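Local coordinates for acetyltransferase, GNAT family (Streptococcus agalactiae 2603V/R, PDB 2Q7B), which probably transfers an acetyl group from acetyl-CoA to an amino group of a substrate not identified here, at residues 133-138 against 166-171. Numbering follows the deposited sequence.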
ATOM      1  N   ARG A 133     -20.269  17.773 -16.094  1.00 43.72           N
ATOM      2  CA  ARG A 133     -20.435  16.340 -16.278  1.00 44.24           C
ATOM      3  C   ARG A 133     -19.485  15.575 -15.358  1.00 42.55           C
ATOM      4  O   ARG A 133     -18.294  15.876 -15.299  1.00 40.62           O
ATOM      5  CB  ARG A 133     -20.140  15.976 -17.749  1.00 44.14           C
ATOM      6  CG  ARG A 133     -20.403  14.505 -18.099  1.00 47.55           C
ATOM      7  CD  ARG A 133     -20.278  14.195 -19.596  1.00 47.56           C
ATOM      8  NE  ARG A 133     -18.902  14.242 -20.097  1.00 50.29           N
ATOM      9  CZ  ARG A 133     -18.527  13.861 -21.323  1.00 50.10           C
ATOM     10  NH1 ARG A 133     -19.403  13.367 -22.193  1.00 55.48           N
ATOM     11  NH2 ARG A 133     -17.250  13.952 -21.681  1.00 52.47           N
ATOM     12  N   ILE A 134     -20.025  14.598 -14.633  1.00 41.92           N
ATOM     13  CA  ILE A 134     -19.220  13.729 -13.775  1.00 41.68           C
ATOM     14  C   ILE A 134     -19.437  12.296 -14.196  1.00 41.75           C
ATOM     15  O   ILE A 134     -20.581  11.849 -14.260  1.00 39.99           O
ATOM     16  CB  ILE A 134     -19.596  13.849 -12.290  1.00 42.51           C
ATOM     17  CG1 ILE A 134     -19.439  15.302 -11.812  1.00 43.84           C
ATOM     18  CG2 ILE A 134     -18.788  12.846 -11.441  1.00 43.38           C
ATOM     19  CD1 ILE A 134     -18.113  15.954 -12.016  1.00 47.75           C
ATOM     20  N   VAL A 135     -18.340  11.578 -14.448  1.00 41.88           N
ATOM     21  CA  VAL A 135     -18.385  10.187 -14.876  1.00 40.87           C
ATOM     22  C   VAL A 135     -17.677   9.297 -13.869  1.00 40.87           C
ATOM     23  O   VAL A 135     -16.836   9.750 -13.095  1.00 39.90           O
ATOM     24  CB  VAL A 135     -17.760   9.990 -16.286  1.00 41.78           C
ATOM     25  CG1 VAL A 135     -18.438  10.907 -17.313  1.00 43.16           C
ATOM     26  CG2 VAL A 135     -16.262  10.242 -16.284  1.00 47.00           C
ATOM     27  N   LEU A 136     -18.030   8.020 -13.863  1.00 41.13           N
ATOM     28  CA  LEU A 136     -17.384   7.069 -12.974  1.00 40.85           C
ATOM     29  C   LEU A 136     -17.667   5.680 -13.458  1.00 39.65           C
ATOM     30  O   LEU A 136     -18.592   5.472 -14.250  1.00 38.82           O
ATOM     31  CB  LEU A 136     -17.892   7.241 -11.541  1.00 42.88           C
ATOM     32  CG  LEU A 136     -19.375   6.986 -11.225  1.00 44.36           C
ATOM     33  CD1 LEU A 136     -19.688   5.495 -10.983  1.00 42.20           C
ATOM     34  CD2 LEU A 136     -19.762   7.769  -9.983  1.00 46.33           C
ATOM     35  N   ASP A 137     -16.879   4.721 -12.999  1.00 38.40           N
ATOM     36  CA  ASP A 137     -17.207   3.347 -13.305  1.00 40.34           C
ATOM     37  C   ASP A 137     -17.312   2.582 -11.999  1.00 39.64           C
ATOM     38  O   ASP A 137     -16.772   2.993 -10.973  1.00 38.11           O
ATOM     39  CB  ASP A 137     -16.240   2.676 -14.288  1.00 43.97           C
ATOM     40  CG  ASP A 137     -14.945   2.327 -13.659  1.00 48.77           C
ATOM     41  OD1 ASP A 137     -14.428   3.216 -12.979  1.00 65.48           O
ATOM     42  OD2 ASP A 137     -14.451   1.198 -13.854  1.00 60.79           O
ATOM     43  N   THR A 138     -18.031   1.475 -12.056  1.00 39.89           N
ATOM     44  CA  THR A 138     -18.278   0.652 -10.898  1.00 41.81           C
ATOM     45  C   THR A 138     -18.410  -0.795 -11.369  1.00 42.10           C
ATOM     46  O   THR A 138     -18.995  -1.028 -12.419  1.00 44.52           O
ATOM     47  CB  THR A 138     -19.575   1.141 -10.155  1.00 41.86           C
ATOM     48  OG1 THR A 138     -19.942   0.200  -9.149  1.00 47.39           O
ATOM     49  CG2 THR A 138     -20.747   1.322 -11.106  1.00 38.73           C
ATOM     50  N   TYR A 166     -10.682   9.813 -21.442  1.00 34.81           N
ATOM     51  CA  TYR A 166     -10.355   9.003 -20.285  1.00 35.72           C
ATOM     52  C   TYR A 166     -10.644   7.564 -20.618  1.00 35.24           C
ATOM     53  O   TYR A 166     -11.612   7.270 -21.303  1.00 36.21           O
ATOM     54  CB  TYR A 166     -11.217   9.452 -19.102  1.00 37.01           C
ATOM     55  CG  TYR A 166     -10.925   8.735 -17.815  1.00 37.06           C
ATOM     56  CD1 TYR A 166      -9.817   9.069 -17.050  1.00 38.73           C
ATOM     57  CD2 TYR A 166     -11.778   7.741 -17.346  1.00 36.02           C
ATOM     58  CE1 TYR A 166      -9.551   8.426 -15.862  1.00 37.65           C
ATOM     59  CE2 TYR A 166     -11.518   7.099 -16.179  1.00 36.93           C
ATOM     60  CZ  TYR A 166     -10.410   7.445 -15.430  1.00 40.84           C
ATOM     61  OH  TYR A 166     -10.170   6.786 -14.244  1.00 40.76           O
ATOM     62  N   ILE A 167      -9.793   6.667 -20.135  1.00 36.36           N
ATOM     63  CA  ILE A 167      -9.975   5.246 -20.363  1.00 35.80           C
ATOM     64  C   ILE A 167     -10.241   4.594 -19.018  1.00 36.90           C
ATOM     65  O   ILE A 167      -9.432   4.728 -18.073  1.00 37.82           O
ATOM     66  CB  ILE A 167      -8.728   4.592 -21.024  1.00 34.21           C
ATOM     67  CG1 ILE A 167      -8.310   5.321 -22.314  1.00 34.00           C
ATOM     68  CG2 ILE A 167      -8.998   3.114 -21.329  1.00 34.99           C
ATOM     69  CD1 ILE A 167      -9.144   5.060 -23.472  1.00 34.20           C
ATOM     70  N   PHE A 168     -11.384   3.919 -18.928  1.00 36.87           N
ATOM     71  CA  PHE A 168     -11.775   3.187 -17.734  1.00 39.17           C
ATOM     72  C   PHE A 168     -11.033   1.851 -17.736  1.00 40.99           C
ATOM     73  O   PHE A 168     -10.767   1.289 -18.807  1.00 38.85           O
ATOM     74  CB  PHE A 168     -13.297   2.946 -17.708  1.00 41.65           C
ATOM     75  CG  PHE A 168     -14.109   4.210 -17.765  1.00 37.80           C
ATOM     76  CD1 PHE A 168     -14.330   4.961 -16.628  1.00 43.09           C
ATOM     77  CD2 PHE A 168     -14.611   4.666 -18.960  1.00 42.11           C
ATOM     78  CE1 PHE A 168     -15.072   6.147 -16.696  1.00 37.59           C
ATOM     79  CE2 PHE A 168     -15.345   5.845 -19.029  1.00 46.92           C
ATOM     80  CZ  PHE A 168     -15.564   6.582 -17.890  1.00 41.91           C
ATOM     81  N   PRO A 169     -10.723   1.309 -16.544  1.00 45.46           N
ATOM     82  CA  PRO A 169      -9.979   0.043 -16.502  1.00 47.87           C
ATOM     83  C   PRO A 169     -10.700  -1.100 -17.221  1.00 49.85           C
ATOM     84  O   PRO A 169     -11.938  -1.097 -17.314  1.00 50.02           O
ATOM     85  CB  PRO A 169      -9.808  -0.229 -15.000  1.00 48.22           C
ATOM     86  CG  PRO A 169     -10.801   0.641 -14.322  1.00 47.68           C
ATOM     87  CD  PRO A 169     -11.036   1.815 -15.195  1.00 47.02           C
ATOM     88  N   ASP A 170      -9.921  -2.046 -17.750  1.00 52.94           N
ATOM     89  CA  ASP A 170     -10.476  -3.182 -18.512  1.00 56.33           C
ATOM     90  C   ASP A 170     -10.992  -4.268 -17.554  1.00 56.81           C
ATOM     91  O   ASP A 170     -10.333  -5.295 -17.322  1.00 55.59           O
ATOM     92  CB  ASP A 170      -9.436  -3.736 -19.512  1.00 56.87           C
ATOM     93  CG  ASP A 170     -10.057  -4.601 -20.606  1.00 61.65           C
ATOM     94  OD1 ASP A 170     -11.288  -4.816 -20.584  1.00 68.90           O
ATOM     95  OD2 ASP A 170      -9.310  -5.055 -21.504  1.00 64.86           O
ATOM     96  N   ARG A 171     -12.170  -3.995 -16.984  1.00 57.73           N
ATOM     97  CA  ARG A 171     -12.846  -4.891 -16.041  1.00 59.16           C
ATOM     98  C   ARG A 171     -14.317  -4.952 -16.406  1.00 57.68           C
ATOM     99  O   ARG A 171     -14.794  -4.198 -17.263  1.00 56.08           O
ATOM    100  CB  ARG A 171     -12.713  -4.381 -14.601  1.00 59.14           C
ATOM    101  CG  ARG A 171     -11.279  -4.352 -14.075  1.00 62.98           C
ATOM    102  CD  ARG A 171     -11.133  -3.503 -12.809  1.00 62.68           C
ATOM    103  NE  ARG A 171      -9.742  -3.058 -12.670  1.00 66.82           N
ATOM    104  CZ  ARG A 171      -9.338  -1.962 -12.014  1.00 71.85           C
ATOM    105  NH1 ARG A 171     -10.216  -1.149 -11.410  1.00 67.33           N
ATOM    106  NH2 ARG A 171      -8.031  -1.663 -11.988  1.00 67.60           N
TER
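Phe-168 sets its ring against the strand, reaching from Val-135 to Asp-137. At its far end, CZ of Phe-168 lies 4.1 Å from CG2 of Val-135; the methyl meets the ring edge near its plane, and the two side chains cross at about a right angle. Nearer the ring's root, Phe-168 CD1 comes 3.8 Å from Asp-137 CB, which approaches the ring obliquely; the carboxylate and ring planes are inclined at 44°. Asp-137 holds CG between its own backbone N and carbonyl carbon (chi1 75°), which carries the carboxylate to the Pro-169 ring, where Asp-137 OD2 is 3.7 Å from Pro-169 CD. Tyr-166 CD2 lies 3.7 Å above one face of the Phe-168 ring, displaced toward the rim. With every approach across the contact at 3.7 Å or more, this is van der Waals packing, burying 197 Å² summed over both sides. A bound citrate, probably from the crystallisation liquor, approaches Asp-137 and hydrogen-bonds to Tyr-166 OH, which is also hydrogen-bonded to Lys-99 NZ. Strand 133-139 runs between 95-103 and 173-179 in the mixed sheet; Leu-136 turns to the other side, against Tyr-149 of helix 143-150, while the loop leading into strand 173-179 covers the side bearing Val-135 and Asp-137.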